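Local structure of ulvan Lyase-PL25 (Pseudoalteromonas sp. PLSV, 5UAM) at residues L177-Q191 against F200-R212. The protein degrades ulvan, the sulfated cell-wall polysaccharide of green seaweeds, as a beta-propeller lyase of polysaccharide lyase family 25. Numbering follows the deposited sequence.
Sequences LFFRHGAHRSDWVYQ and FASPVSFLKHKRR. With ZN (zinc ion), chain D; EDO (1,2-ethanediol), chain J; PO4 (phosphate ion), chain E.
Trp-188 and Phe-206 meet where the antiparallel hairpin of strands 188-193 and 204-211 is broken by a classic beta bulge, a worked example of how one extra residue redirects a side chain. Phe-206 and Leu-207 both face Trp-188, whose O accepts a 2.8 Å bond from Phe-206 N and a weak, longer one from Leu-207 N. With CG wedged between backbone N and carbonyl carbon (chi1 68°), the Phe-206 ring turns toward strand 188-191: Trp-188 CB lies over its face, 4.0 Å from the ring centroid, and Phe-178 directs an edge toward a face in an offset edge-to-face pair, planes 73° apart. Val-235 of strand 232-243 also packs on Phe-206. Gln-191 is buried as well, its CG against Pro-203 CG and its NE2 making an almost straight 2.9 Å bond to Ala-201 O, which lies in its amide plane.

Towards solvent the packing thins. Val-204 CB covers one face of the partly exposed Tyr-190 ring. At the far end Arg-185 and Arg-211 bring like charges close, but both form salt bridges with Asp-244.

Between these extremes sits the buried Asp-187. Asp-187 OD1 receives His-209 N at 3.0 Å and His-209 ND1 at 2.8 Å from opposite faces of the carboxylate, while Ser-205 OG donates to the anti lone pair of Asp-187 OD2 at 2.8 Å. A water links OD2 to Lys-208 NZ. Gripped through both oxygens, the carboxylate is probably held ionised, consistent with a fixed junction between strand 204-211 and the end of the loop that carries zinc ligand His-184 and follows phosphate-binding Arg-180.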
loop_
_atom_site.group_PDB
_atom_site.type_symbol
_atom_site.label_atom_id
_atom_site.label_comp_id
_atom_site.label_asym_id
_atom_site.label_seq_id
_atom_site.Cartn_x
_atom_site.Cartn_y
_atom_site.Cartn_z
ATOM N N LEU A 177 -8.557 2.043 -10.404
ATOM C CA LEU A 177 -8.168 2.648 -9.138
ATOM C C LEU A 177 -9.014 2.005 -8.053
ATOM O O LEU A 177 -10.238 2.128 -8.075
ATOM C CB LEU A 177 -8.389 4.165 -9.126
ATOM C CG LEU A 177 -7.858 4.858 -7.873
ATOM C CD1 LEU A 177 -6.339 4.872 -7.880
ATOM C CD2 LEU A 177 -8.404 6.301 -7.813
ATOM N N PHE A 178 -8.359 1.306 -7.132
ATOM C CA PHE A 178 -9.006 0.646 -6.006
ATOM C C PHE A 178 -8.814 1.501 -4.757
ATOM O O PHE A 178 -7.746 2.081 -4.546
ATOM C CB PHE A 178 -8.370 -0.727 -5.765
ATOM C CG PHE A 178 -8.635 -1.700 -6.849
ATOM C CD1 PHE A 178 -7.863 -1.672 -7.986
ATOM C CD2 PHE A 178 -9.650 -2.625 -6.740
ATOM C CE1 PHE A 178 -8.078 -2.549 -9.005
ATOM C CE2 PHE A 178 -9.906 -3.511 -7.802
ATOM C CZ PHE A 178 -9.103 -3.449 -8.921
ATOM N N PHE A 179 -9.851 1.611 -3.944
ATOM C CA PHE A 179 -9.802 2.421 -2.736
ATOM C C PHE A 179 -11.015 2.110 -1.869
ATOM O O PHE A 179 -11.993 1.488 -2.314
ATOM C CB PHE A 179 -9.749 3.927 -3.051
ATOM C CG PHE A 179 -10.865 4.410 -3.926
ATOM C CD1 PHE A 179 -10.783 4.326 -5.310
ATOM C CD2 PHE A 179 -12.005 4.977 -3.380
ATOM C CE1 PHE A 179 -11.811 4.769 -6.125
ATOM C CE2 PHE A 179 -13.030 5.422 -4.186
ATOM C CZ PHE A 179 -12.933 5.331 -5.567
ATOM N N ARG A 180 -10.935 2.551 -0.614
ATOM C CA ARG A 180 -12.089 2.554 0.277
ATOM C C ARG A 180 -12.916 3.806 0.022
ATOM O O ARG A 180 -12.386 4.917 0.038
ATOM C CB ARG A 180 -11.618 2.521 1.722
ATOM C CG ARG A 180 -12.740 2.424 2.754
ATOM C CD ARG A 180 -12.257 2.371 4.186
ATOM N NE ARG A 180 -11.639 3.638 4.580
ATOM C CZ ARG A 180 -10.868 3.779 5.655
ATOM N NH1 ARG A 180 -10.621 2.743 6.455
ATOM N NH2 ARG A 180 -10.330 4.965 5.905
ATOM N N HIS A 181 -14.214 3.635 -0.219
ATOM C CA HIS A 181 -15.077 4.748 -0.634
ATOM C C HIS A 181 -15.609 5.523 0.578
ATOM O O HIS A 181 -16.811 5.623 0.835
ATOM C CB HIS A 181 -16.204 4.218 -1.519
ATOM C CG HIS A 181 -16.940 5.248 -2.327
ATOM N ND1 HIS A 181 -17.746 6.212 -1.761
ATOM C CD2 HIS A 181 -17.101 5.376 -3.669
ATOM C CE1 HIS A 181 -18.331 6.917 -2.716
ATOM N NE2 HIS A 181 -17.939 6.444 -3.885
ATOM N N GLY A 182 -14.651 6.051 1.358
ATOM C CA GLY A 182 -14.966 6.805 2.552
ATOM C C GLY A 182 -14.068 6.428 3.707
ATOM O O GLY A 182 -12.930 6.003 3.481
ATOM N N ALA A 183 -14.585 6.587 4.924
ATOM C CA ALA A 183 -13.879 6.178 6.134
ATOM C C ALA A 183 -14.238 4.731 6.490
ATOM O O ALA A 183 -14.542 3.946 5.594
ATOM C CB ALA A 183 -14.168 7.184 7.246
ATOM N N HIS A 184 -14.170 4.330 7.767
ATOM C CA HIS A 184 -14.270 2.899 8.089
ATOM C C HIS A 184 -15.523 2.246 7.554
ATOM O O HIS A 184 -15.493 1.084 7.116
ATOM C CB HIS A 184 -14.295 2.683 9.583
ATOM C CG HIS A 184 -12.968 2.839 10.211
ATOM N ND1 HIS A 184 -12.663 2.290 11.435
ATOM C CD2 HIS A 184 -11.863 3.489 9.791
ATOM C CE1 HIS A 184 -11.414 2.605 11.742
ATOM N NE2 HIS A 184 -10.908 3.324 10.759
ATOM N N ARG A 185 -16.658 2.921 7.676
ATOM C CA ARG A 185 -17.935 2.270 7.460
ATOM C C ARG A 185 -18.337 2.524 6.012
ATOM O O ARG A 185 -19.312 3.209 5.699
ATOM C CB ARG A 185 -18.949 2.738 8.497
ATOM C CG ARG A 185 -18.512 2.291 9.889
ATOM C CD ARG A 185 -19.496 2.645 10.986
ATOM N NE ARG A 185 -19.180 1.900 12.196
ATOM C CZ ARG A 185 -19.962 1.839 13.263
ATOM N NH1 ARG A 185 -21.127 2.486 13.284
ATOM N NH2 ARG A 185 -19.583 1.120 14.307
ATOM N N SER A 186 -17.541 1.920 5.126
ATOM C CA SER A 186 -17.619 2.194 3.705
ATOM C C SER A 186 -17.301 0.939 2.917
ATOM O O SER A 186 -16.512 0.092 3.347
ATOM C CB SER A 186 -16.590 3.254 3.284
ATOM O OG SER A 186 -16.730 4.449 4.037
ATOM N N ASP A 187 -17.897 0.847 1.737
ATOM C CA ASP A 187 -17.507 -0.212 0.818
ATOM C C ASP A 187 -16.118 0.064 0.255
ATOM O O ASP A 187 -15.663 1.207 0.179
ATOM C CB ASP A 187 -18.458 -0.275 -0.371
ATOM C CG ASP A 187 -19.866 -0.779 -0.029
ATOM O OD1 ASP A 187 -20.232 -1.025 1.150
ATOM O OD2 ASP A 187 -20.642 -0.912 -1.005
ATOM N N TRP A 188 -15.437 -1.001 -0.159
ATOM C CA TRP A 188 -14.270 -0.888 -1.030
ATOM C C TRP A 188 -14.735 -1.025 -2.465
ATOM O O TRP A 188 -15.626 -1.832 -2.761
ATOM C CB TRP A 188 -13.203 -1.932 -0.712
ATOM C CG TRP A 188 -12.427 -1.572 0.512
ATOM C CD1 TRP A 188 -12.901 -1.540 1.786
ATOM C CD2 TRP A 188 -11.073 -1.139 0.575
ATOM N NE1 TRP A 188 -11.920 -1.132 2.647
ATOM C CE2 TRP A 188 -10.784 -0.896 1.933
ATOM C CE3 TRP A 188 -10.074 -0.950 -0.377
ATOM C CZ2 TRP A 188 -9.522 -0.472 2.364
ATOM C CZ3 TRP A 188 -8.787 -0.512 0.077
ATOM C CH2 TRP A 188 -8.556 -0.295 1.418
ATOM N N VAL A 189 -14.132 -0.230 -3.338
ATOM C CA VAL A 189 -14.596 -0.076 -4.704
ATOM C C VAL A 189 -13.402 -0.010 -5.644
ATOM O O VAL A 189 -12.258 0.196 -5.236
ATOM C CB VAL A 189 -15.419 1.214 -4.885
ATOM C CG1 VAL A 189 -16.586 1.278 -3.905
ATOM C CG2 VAL A 189 -14.516 2.432 -4.722
ATOM N N TYR A 190 -13.703 -0.096 -6.929
ATOM C CA TYR A 190 -12.796 0.423 -7.941
ATOM C C TYR A 190 -13.525 1.389 -8.858
ATOM O O TYR A 190 -14.748 1.343 -9.008
ATOM C CB TYR A 190 -12.138 -0.692 -8.766
ATOM C CG TYR A 190 -13.082 -1.494 -9.641
ATOM C CD1 TYR A 190 -13.461 -1.044 -10.893
ATOM C CD2 TYR A 190 -13.589 -2.724 -9.224
ATOM C CE1 TYR A 190 -14.315 -1.780 -11.704
ATOM C CE2 TYR A 190 -14.436 -3.461 -10.028
ATOM C CZ TYR A 190 -14.802 -2.997 -11.275
ATOM O OH TYR A 190 -15.650 -3.758 -12.060
ATOM N N GLN A 191 -12.740 2.293 -9.459
ATOM C CA GLN A 191 -13.187 3.069 -10.600
ATOM C C GLN A 191 -12.297 2.752 -11.786
ATOM O O GLN A 191 -11.069 2.689 -11.659
ATOM C CB GLN A 191 -13.177 4.575 -10.320
ATOM C CG GLN A 191 -14.229 5.021 -9.328
ATOM C CD GLN A 191 -14.369 6.511 -9.234
ATOM O OE1 GLN A 191 -13.833 7.163 -8.319
ATOM N NE2 GLN A 191 -15.094 7.073 -10.183
ATOM N N PHE A 200 -13.442 8.536 -15.517
ATOM C CA PHE A 200 -13.637 7.297 -14.780
ATOM C C PHE A 200 -15.118 6.999 -14.692
ATOM O O PHE A 200 -15.937 7.907 -14.537
ATOM C CB PHE A 200 -13.087 7.394 -13.359
ATOM C CG PHE A 200 -11.601 7.223 -13.271
ATOM C CD1 PHE A 200 -10.750 8.308 -13.442
ATOM C CD2 PHE A 200 -11.051 5.990 -13.031
ATOM C CE1 PHE A 200 -9.372 8.147 -13.352
ATOM C CE2 PHE A 200 -9.687 5.812 -12.947
ATOM C CZ PHE A 200 -8.843 6.898 -13.114
ATOM N N ALA A 201 -15.448 5.723 -14.810
ATOM C CA ALA A 201 -16.804 5.256 -14.575
ATOM C C ALA A 201 -17.128 5.280 -13.081
ATOM O O ALA A 201 -16.248 5.394 -12.219
ATOM C CB ALA A 201 -16.992 3.847 -15.150
ATOM N N SER A 202 -18.416 5.125 -12.777
ATOM C CA SER A 202 -18.853 5.162 -11.393
ATOM C C SER A 202 -18.239 4.006 -10.605
ATOM O O SER A 202 -17.960 2.933 -11.161
ATOM C CB SER A 202 -20.374 5.084 -11.308
ATOM O OG SER A 202 -20.952 6.260 -11.854
ATOM N N PRO A 203 -18.039 4.193 -9.303
ATOM C CA PRO A 203 -17.460 3.121 -8.488
ATOM C C PRO A 203 -18.275 1.839 -8.530
ATOM O O PRO A 203 -19.514 1.846 -8.536
ATOM C CB PRO A 203 -17.444 3.723 -7.081
ATOM C CG PRO A 203 -17.364 5.202 -7.306
ATOM C CD PRO A 203 -18.183 5.443 -8.534
ATOM N N VAL A 204 -17.537 0.732 -8.504
ATOM C CA VAL A 204 -18.084 -0.617 -8.398
ATOM C C VAL A 204 -17.639 -1.181 -7.052
ATOM O O VAL A 204 -16.428 -1.289 -6.778
ATOM C CB VAL A 204 -17.547 -1.503 -9.533
ATOM C CG1 VAL A 204 -18.036 -2.939 -9.380
ATOM C CG2 VAL A 204 -17.950 -0.956 -10.881
ATOM N N SER A 205 -18.617 -1.528 -6.200
ATOM C CA SER A 205 -18.322 -2.064 -4.873
ATOM C C SER A 205 -17.927 -3.532 -4.959
ATOM O O SER A 205 -18.667 -4.341 -5.523
ATOM C CB SER A 205 -19.528 -1.964 -3.941
ATOM O OG SER A 205 -19.831 -0.624 -3.625
ATOM N N PHE A 206 -16.787 -3.889 -4.354
ATOM C CA PHE A 206 -16.373 -5.289 -4.291
ATOM C C PHE A 206 -16.305 -5.863 -2.879
ATOM O O PHE A 206 -16.347 -7.096 -2.731
ATOM C CB PHE A 206 -15.066 -5.554 -5.072
ATOM C CG PHE A 206 -13.842 -4.919 -4.472
ATOM C CD1 PHE A 206 -13.442 -3.636 -4.832
ATOM C CD2 PHE A 206 -13.078 -5.612 -3.550
ATOM C CE1 PHE A 206 -12.320 -3.068 -4.277
ATOM C CE2 PHE A 206 -11.957 -5.053 -2.995
ATOM C CZ PHE A 206 -11.575 -3.770 -3.356
ATOM N N LEU A 207 -16.286 -5.032 -1.844
ATOM C CA LEU A 207 -16.428 -5.492 -0.466
ATOM C C LEU A 207 -17.485 -4.638 0.210
ATOM O O LEU A 207 -17.444 -3.409 0.120
ATOM C CB LEU A 207 -15.132 -5.404 0.337
ATOM C CG LEU A 207 -14.116 -6.501 -0.004
ATOM C CD1 LEU A 207 -12.728 -6.122 0.523
ATOM C CD2 LEU A 207 -14.551 -7.836 0.571
ATOM N N LYS A 208 -18.432 -5.296 0.864
ATOM C CA LYS A 208 -19.600 -4.654 1.460
ATOM C C LYS A 208 -19.383 -4.306 2.927
ATOM O O LYS A 208 -19.044 -5.176 3.735
ATOM C CB LYS A 208 -20.760 -5.645 1.395
ATOM C CG LYS A 208 -22.058 -5.167 2.029
ATOM C CD LYS A 208 -22.680 -4.060 1.195
ATOM C CE LYS A 208 -24.105 -3.847 1.619
ATOM N NZ LYS A 208 -24.763 -2.789 0.794
ATOM N N HIS A 209 -19.677 -3.061 3.288
ATOM C CA HIS A 209 -19.876 -2.692 4.683
ATOM C C HIS A 209 -21.363 -2.738 5.005
ATOM O O HIS A 209 -22.213 -2.444 4.160
ATOM C CB HIS A 209 -19.328 -1.287 4.983
ATOM C CG HIS A 209 -20.324 -0.187 4.776
ATOM N ND1 HIS A 209 -20.608 0.348 3.534
ATOM C CD2 HIS A 209 -21.121 0.469 5.653
ATOM C CE1 HIS A 209 -21.527 1.285 3.659
ATOM N NE2 HIS A 209 -21.854 1.382 4.935
ATOM N N LYS A 210 -21.684 -3.106 6.243
ATOM C CA LYS A 210 -23.068 -3.235 6.686
ATOM C C LYS A 210 -23.081 -3.550 8.174
ATOM O O LYS A 210 -22.062 -3.957 8.738
ATOM C CB LYS A 210 -23.831 -4.339 5.934
ATOM C CG LYS A 210 -23.155 -5.732 6.003
ATOM C CD LYS A 210 -24.059 -6.785 5.369
ATOM C CE LYS A 210 -23.374 -8.131 5.213
ATOM N NZ LYS A 210 -23.008 -8.725 6.523
ATOM N N ARG A 211 -24.236 -3.342 8.801
ATOM C CA ARG A 211 -24.381 -3.681 10.209
ATOM C C ARG A 211 -24.327 -5.188 10.375
ATOM O O ARG A 211 -24.918 -5.938 9.592
ATOM C CB ARG A 211 -25.732 -3.217 10.759
ATOM C CG ARG A 211 -26.036 -1.730 10.654
ATOM C CD ARG A 211 -25.302 -0.880 11.684
ATOM N NE ARG A 211 -25.246 -1.477 13.017
ATOM C CZ ARG A 211 -24.596 -0.939 14.046
ATOM N NH1 ARG A 211 -23.960 0.221 13.913
ATOM N NH2 ARG A 211 -24.584 -1.564 15.214
ATOM N N ARG A 212 -23.650 -5.626 11.426
ATOM C CA ARG A 212 -23.781 -7.000 11.871
ATOM C C ARG A 212 -25.089 -7.208 12.616
ATOM O O ARG A 212 -25.611 -6.305 13.282
ATOM C CB ARG A 212 -22.618 -7.359 12.780
ATOM C CG ARG A 212 -21.343 -7.334 12.014
ATOM C CD ARG A 212 -20.214 -7.794 12.811
ATOM N NE ARG A 212 -20.354 -9.173 13.264
ATOM C CZ ARG A 212 -19.343 -10.027 13.343
ATOM N NH1 ARG A 212 -18.128 -9.658 12.973
ATOM N NH2 ARG A 212 -19.548 -11.257 13.808
HETATM ZN ZN ZN D . -13.758 1.081 12.700
HETATM C C1 EDO J . -23.473 0.622 0.634
HETATM O O1 EDO J . -23.108 -0.570 1.348
HETATM C C2 EDO J . -24.855 1.084 1.081
HETATM O O2 EDO J . -24.833 1.330 2.493
HETATM P P PO4 E . -8.149 4.418 9.015
HETATM O O1 PO4 E . -8.678 4.501 10.433
HETATM O O2 PO4 E . -8.557 3.150 8.387
HETATM O O3 PO4 E . -6.646 4.475 9.149
HETATM O O4 PO4 E . -8.724 5.595 8.234
HETATM O O HOH W 1 -23.025 -2.144 -1.689
#